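Local coordinates for protein putative methyltransferase from antibiotic biosynthesis pathway (PDB 3EGE) that probably transfers methyl groups from S-adenosylmethionine, as a member of the methyltransferase superfamily thought to act in antibiotic biosynthesis, at residues A[99-104]-A[127-132]; A[186-191]-A[250-255]. All coordinates share one frame; numbering follows the deposited sequence.

Interaction 1. Residues A[99-104]-A[127-132]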
loop_
_atom_site.group_PDB
_atom_site.type_symbol
_atom_site.label_atom_id
_atom_site.label_comp_id
_atom_site.label_asym_id
_atom_site.label_seq_id
_atom_site.Cartn_x
_atom_site.Cartn_y
_atom_site.Cartn_z
ATOM N N ILE A 99 -4.400 10.227 4.798
ATOM C CA ILE A 99 -3.554 9.215 4.170
ATOM C C ILE A 99 -4.367 8.036 3.588
ATOM O O ILE A 99 -5.471 7.734 4.048
ATOM C CB ILE A 99 -2.445 8.665 5.158
ATOM C CG1 ILE A 99 -3.027 7.705 6.217
ATOM C CG2 ILE A 99 -1.688 9.811 5.828
ATOM C CD1 ILE A 99 -1.984 7.019 7.014
ATOM N N SER A 100 -3.811 7.402 2.563
ATOM C CA SER A 100 -4.327 6.102 2.067
ATOM C C SER A 100 -3.106 5.307 1.604
ATOM O O SER A 100 -2.456 5.663 0.600
ATOM C CB SER A 100 -5.388 6.222 0.977
ATOM O OG SER A 100 -6.074 4.990 0.874
ATOM N N ILE A 101 -2.778 4.277 2.383
ATOM C CA ILE A 101 -1.583 3.462 2.185
ATOM C C ILE A 101 -1.943 2.153 1.473
ATOM O O ILE A 101 -2.533 1.259 2.072
ATOM C CB ILE A 101 -0.862 3.210 3.547
ATOM C CG1 ILE A 101 -0.671 4.557 4.325
ATOM C CG2 ILE A 101 0.429 2.371 3.329
ATOM C CD1 ILE A 101 -0.079 5.822 3.473
ATOM N N LEU A 102 -1.604 2.091 0.184
ATOM C CA LEU A 102 -1.883 0.930 -0.689
ATOM C C LEU A 102 -3.341 0.443 -0.567
ATOM O O LEU A 102 -3.603 -0.731 -0.316
ATOM C CB LEU A 102 -0.867 -0.209 -0.457
ATOM C CG LEU A 102 0.614 0.086 -0.778
ATOM C CD1 LEU A 102 1.451 -1.095 -0.284
ATOM C CD2 LEU A 102 0.868 0.360 -2.281
ATOM N N ALA A 103 -4.256 1.393 -0.757
ATOM C CA ALA A 103 -5.700 1.172 -0.641
ATOM C C ALA A 103 -6.559 1.740 -1.766
ATOM O O ALA A 103 -7.542 1.104 -2.108
ATOM C CB ALA A 103 -6.191 1.735 0.696
ATOM N N ILE A 104 -6.194 2.900 -2.342
ATOM C CA ILE A 104 -7.041 3.616 -3.332
ATOM C C ILE A 104 -7.470 2.807 -4.554
ATOM O O ILE A 104 -8.499 3.104 -5.162
ATOM C CB ILE A 104 -6.457 5.032 -3.777
ATOM C CG1 ILE A 104 -5.167 4.934 -4.633
ATOM C CG2 ILE A 104 -6.203 5.909 -2.571
ATOM C CD1 ILE A 104 -4.742 6.301 -5.328
ATOM N N VAL A 127 -1.521 12.348 1.577
ATOM C CA VAL A 127 -0.385 11.485 1.268
ATOM C C VAL A 127 -0.931 10.099 0.853
ATOM O O VAL A 127 -1.500 9.392 1.663
ATOM C CB VAL A 127 0.565 11.334 2.502
ATOM C CG1 VAL A 127 1.794 10.420 2.162
ATOM C CG2 VAL A 127 1.017 12.712 3.012
ATOM N N LEU A 128 -0.747 9.731 -0.415
ATOM C CA LEU A 128 -1.200 8.436 -0.946
ATOM C C LEU A 128 0.010 7.568 -1.305
ATOM O O LEU A 128 0.838 8.017 -2.055
ATOM C CB LEU A 128 -2.063 8.655 -2.210
ATOM C CG LEU A 128 -3.238 9.656 -2.105
ATOM C CD1 LEU A 128 -4.009 9.757 -3.449
ATOM C CD2 LEU A 128 -4.189 9.300 -0.972
ATOM N N LEU A 129 0.130 6.367 -0.727
ATOM C CA LEU A 129 1.139 5.386 -1.161
ATOM C C LEU A 129 0.340 4.519 -2.125
ATOM O O LEU A 129 -0.609 3.835 -1.725
ATOM C CB LEU A 129 1.759 4.531 -0.054
ATOM C CG LEU A 129 2.826 3.510 -0.541
ATOM C CD1 LEU A 129 3.968 4.172 -1.355
ATOM C CD2 LEU A 129 3.416 2.681 0.602
ATOM N N THR A 130 0.735 4.591 -3.397
ATOM C CA THR A 130 0.061 3.922 -4.501
ATOM C C THR A 130 1.115 3.327 -5.437
ATOM O O THR A 130 2.280 3.204 -5.074
ATOM C CB THR A 130 -0.907 4.929 -5.213
ATOM O OG1 THR A 130 -1.684 4.268 -6.215
ATOM C CG2 THR A 130 -0.141 6.124 -5.812
ATOM N N PHE A 131 0.692 2.940 -6.628
ATOM C CA PHE A 131 1.568 2.326 -7.589
ATOM C C PHE A 131 1.075 2.449 -9.038
ATOM O O PHE A 131 -0.106 2.722 -9.316
ATOM C CB PHE A 131 1.694 0.811 -7.260
ATOM C CG PHE A 131 0.396 0.055 -7.415
ATOM C CD1 PHE A 131 -0.535 0.030 -6.378
ATOM C CD2 PHE A 131 0.070 -0.569 -8.609
ATOM C CE1 PHE A 131 -1.763 -0.622 -6.520
ATOM C CE2 PHE A 131 -1.155 -1.231 -8.766
ATOM C CZ PHE A 131 -2.073 -1.255 -7.722
ATOM N N ASP A 132 2.027 2.177 -9.930
ATOM C CA ASP A 132 1.797 1.974 -11.335
ATOM C C ASP A 132 2.813 0.905 -11.827
ATOM O O ASP A 132 3.999 1.193 -12.035
ATOM C CB ASP A 132 1.917 3.270 -12.097
ATOM C CG ASP A 132 1.542 3.124 -13.550
ATOM O OD1 ASP A 132 1.324 1.971 -14.019
ATOM O OD2 ASP A 132 1.465 4.170 -14.208
HETATM O O HOH W 1 -3.302 4.146 -1.631
#
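Ser100 uses both its backbone N and O to join the neighbouring strand: its N donates to Val127 O at 3.2 Å, and its O accepts from Leu129 N at 3.0 Å. Leu102 N continues the pattern to Leu129 O (2.8 Å, N-H...O angle 149°), although by then the chain has left the strand. Around this backbone seam lie branched apolar side chains. Leu129 turns CG anti to its own N (chi1 -180°), which sets its isobutyl group beside that of Leu102, both pointing the same way, with Leu102 CG 4.1 Å from Leu129 CD2; the same CD2 touches Ile101 CG2. On the face that carries Ser100 and Leu128, the small serine leaves room for Leu128 CD2 against Ser100 CB at 3.8 Å. Ile104 reaches back after the turn; its side chain crosses that of Leu128 at about a right angle, CD1 against CD1, and Ile104 CD1 also lies 3.8 Å from Thr130 OG1.

Strands 97-101 and 126-131 run parallel and, with helix 110-120 as the connection from one to the next, they form a beta-alpha-beta unit of the Rossmann-like methyltransferase sheet. A water sits where the first strand ends, donating to Ser100 O and to Leu129 O (2.7 Å) and accepting from Ala103 N; its two hydrogens thus go to two carbonyl oxygens that cannot bond each other.

Further out, Met117 and Phe114 of the connecting helix cover the Ser100 and Leu128 face, while helix 20-30 packs on Ile99, Ile101 and Val127. Both hydroxyls bond outside the two segments: Ser100 OG to Ile41 O, Thr130 OG1 to Gln161 OE1.

Interaction 2. Residues A[186-191]-A[250-255]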
loop_
_atom_site.group_PDB
_atom_site.type_symbol
_atom_site.label_atom_id
_atom_site.label_comp_id
_atom_site.label_asym_id
_atom_site.label_seq_id
_atom_site.Cartn_x
_atom_site.Cartn_y
_atom_site.Cartn_z
ATOM N N ASP A 186 6.964 -5.477 5.928
ATOM C CA ASP A 186 5.623 -5.464 5.373
ATOM C C ASP A 186 5.650 -6.268 4.074
ATOM O O ASP A 186 6.070 -5.767 3.022
ATOM C CB ASP A 186 5.215 -3.994 5.155
ATOM C CG ASP A 186 3.738 -3.805 4.884
ATOM O OD1 ASP A 186 2.949 -4.760 4.802
ATOM O OD2 ASP A 186 3.367 -2.637 4.744
ATOM N N LEU A 187 5.171 -7.514 4.148
ATOM C CA LEU A 187 5.240 -8.446 3.034
ATOM C C LEU A 187 4.050 -8.350 2.106
ATOM O O LEU A 187 3.264 -9.286 1.967
ATOM C CB LEU A 187 5.484 -9.892 3.523
ATOM C CG LEU A 187 6.750 -10.132 4.388
ATOM C CD1 LEU A 187 6.908 -11.651 4.742
ATOM C CD2 LEU A 187 8.017 -9.583 3.715
ATOM N N PHE A 188 3.942 -7.183 1.470
ATOM C CA PHE A 188 3.006 -6.972 0.380
ATOM C C PHE A 188 3.604 -7.642 -0.893
ATOM O O PHE A 188 4.757 -8.097 -0.896
ATOM C CB PHE A 188 2.593 -5.507 0.183
ATOM C CG PHE A 188 3.715 -4.533 0.099
ATOM C CD1 PHE A 188 4.383 -4.317 -1.101
ATOM C CD2 PHE A 188 4.071 -3.768 1.221
ATOM C CE1 PHE A 188 5.436 -3.356 -1.187
ATOM C CE2 PHE A 188 5.109 -2.808 1.152
ATOM C CZ PHE A 188 5.788 -2.606 -0.056
ATOM N N ALA A 189 2.787 -7.715 -1.937
ATOM C CA ALA A 189 3.059 -8.484 -3.167
ATOM C C ALA A 189 4.537 -8.611 -3.633
ATOM O O ALA A 189 5.074 -9.733 -3.632
ATOM C CB ALA A 189 2.132 -7.996 -4.295
ATOM N N ALA A 190 5.182 -7.489 -3.978
ATOM C CA ALA A 190 6.581 -7.498 -4.464
ATOM C C ALA A 190 7.667 -7.250 -3.387
ATOM O O ALA A 190 8.842 -7.105 -3.732
ATOM C CB ALA A 190 6.748 -6.493 -5.608
ATOM N N ALA A 191 7.293 -7.247 -2.110
ATOM C CA ALA A 191 8.220 -6.942 -1.028
ATOM C C ALA A 191 9.316 -8.008 -0.837
ATOM O O ALA A 191 10.441 -7.642 -0.470
ATOM C CB ALA A 191 7.459 -6.658 0.281
ATOM N N ILE A 250 9.680 -1.041 -8.174
ATOM C CA ILE A 250 8.581 -1.897 -8.641
ATOM C C ILE A 250 7.309 -1.047 -8.853
ATOM O O ILE A 250 6.187 -1.559 -8.810
ATOM C CB ILE A 250 8.375 -3.110 -7.703
ATOM C CG1 ILE A 250 9.740 -3.750 -7.358
ATOM C CG2 ILE A 250 7.483 -4.204 -8.374
ATOM C CD1 ILE A 250 9.647 -4.895 -6.359
ATOM N N GLY A 251 7.511 0.238 -9.170
ATOM C CA GLY A 251 6.434 1.157 -9.464
ATOM C C GLY A 251 5.658 1.732 -8.291
ATOM O O GLY A 251 4.620 2.335 -8.518
ATOM N N TYR A 252 6.151 1.567 -7.057
ATOM C CA TYR A 252 5.485 2.160 -5.890
ATOM C C TYR A 252 5.824 3.646 -5.853
ATOM O O TYR A 252 6.996 4.043 -6.037
ATOM C CB TYR A 252 5.853 1.464 -4.587
ATOM C CG TYR A 252 5.333 0.049 -4.515
ATOM C CD1 TYR A 252 6.094 -1.025 -5.048
ATOM C CD2 TYR A 252 4.092 -0.225 -3.953
ATOM C CE1 TYR A 252 5.632 -2.365 -4.997
ATOM C CE2 TYR A 252 3.592 -1.569 -3.872
ATOM C CZ TYR A 252 4.375 -2.643 -4.405
ATOM O OH TYR A 252 3.940 -3.967 -4.376
ATOM N N ARG A 253 4.778 4.446 -5.615
ATOM C CA ARG A 253 4.853 5.900 -5.663
ATOM C C ARG A 253 4.014 6.580 -4.575
ATOM O O ARG A 253 2.879 6.170 -4.303
ATOM C CB ARG A 253 4.270 6.379 -7.004
ATOM C CG ARG A 253 5.002 5.961 -8.261
ATOM C CD ARG A 253 6.284 6.786 -8.455
ATOM N NE ARG A 253 7.009 6.377 -9.643
ATOM C CZ ARG A 253 7.756 5.275 -9.779
ATOM N NH1 ARG A 253 7.911 4.418 -8.801
ATOM N NH2 ARG A 253 8.354 5.022 -10.929
ATOM N N PHE A 254 4.583 7.628 -3.972
ATOM C CA PHE A 254 3.822 8.514 -3.092
ATOM C C PHE A 254 3.281 9.630 -3.983
ATOM O O PHE A 254 4.058 10.257 -4.706
ATOM C CB PHE A 254 4.657 9.124 -1.966
ATOM C CG PHE A 254 4.913 8.191 -0.830
ATOM C CD1 PHE A 254 3.910 7.917 0.086
ATOM C CD2 PHE A 254 6.168 7.591 -0.655
ATOM C CE1 PHE A 254 4.141 7.050 1.181
ATOM C CE2 PHE A 254 6.408 6.699 0.430
ATOM C CZ PHE A 254 5.393 6.440 1.351
ATOM N N ILE A 255 1.955 9.789 -4.001
ATOM C CA ILE A 255 1.278 10.932 -4.621
ATOM C C ILE A 255 0.865 11.784 -3.406
ATOM O O ILE A 255 0.292 11.251 -2.440
ATOM C CB ILE A 255 -0.022 10.585 -5.376
ATOM C CG1 ILE A 255 0.210 9.761 -6.623
ATOM C CG2 ILE A 255 -0.697 11.852 -5.871
ATOM C CD1 ILE A 255 -1.147 9.431 -7.279
#
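Phe188 and Tyr252 supply the aromatic part of this contact. The two side chains point in opposing directions as they overlap, bringing Phe188 CE1 over one face of the tyrosine ring, 3.5 Å from Tyr252 CZ. The planes meet at 53° with centroids 5.0 Å apart, an oblique pairing. Tyr252 OH comes to the edge of the phenylalanine ring, close to its plane, and lies 3.3 Å from Phe188 CD1. With chi1 at 51° the Phe188 ring is turned toward Tyr252, and Ala191 CB covers the centre of one of its faces.

The aliphatic part is made by Ala190, whose methyl touches two larger side chains. Its CB is 3.4 Å from Ile250 CD1 and 4.3 Å from Tyr252 CE1, the latter at the ring edge. Alanine is short enough to let the extended isoleucine, with chi2 at 176°, lay its terminal methyl against both Ala190 CB and Ala190 O.

The hydrogen bonds here lie within a segment. Ala191 N donates to Phe188 O at 2.9 Å, closing a turn in which the CB atoms of Phe188 and Ala190 both point toward residues 250-255. Arg253 NH1 bonds to Tyr252 O and also has a salt bridge to Asp249, just before residues 250-255.

The loop between strand 172-181 and helix 202-206 therefore packs on residues 250-252 by van der Waals and aromatic contact, which depends on shape and exclusion of water more than on directional bonds.

In the fold
Both contacts reach the same mixed sheet, their centres about 9 Å apart. Strand 126-131 of interaction 1 neighbours the antiparallel strand 252-258 of interaction 2, and probable hydrogen bonds join them: Leu128 N to Ile255 O at 2.7 Å and Thr130 N to Arg253 O at 2.8 Å. Leu102 CD2 packs 3.7 Å from Tyr252 CD2, and Leu102 also touches Phe188, so the turn after strand 97-101 meets both aromatic rings of interaction 2. The side chain of Ala103 packs on what is probably the glycine-rich loop (Gly42, Gly44, Gly47) and lies about 4 Å from a bound ethanediol, probably from the crystallisation liquor, consistent with an S-adenosylmethionine pocket beside this turn.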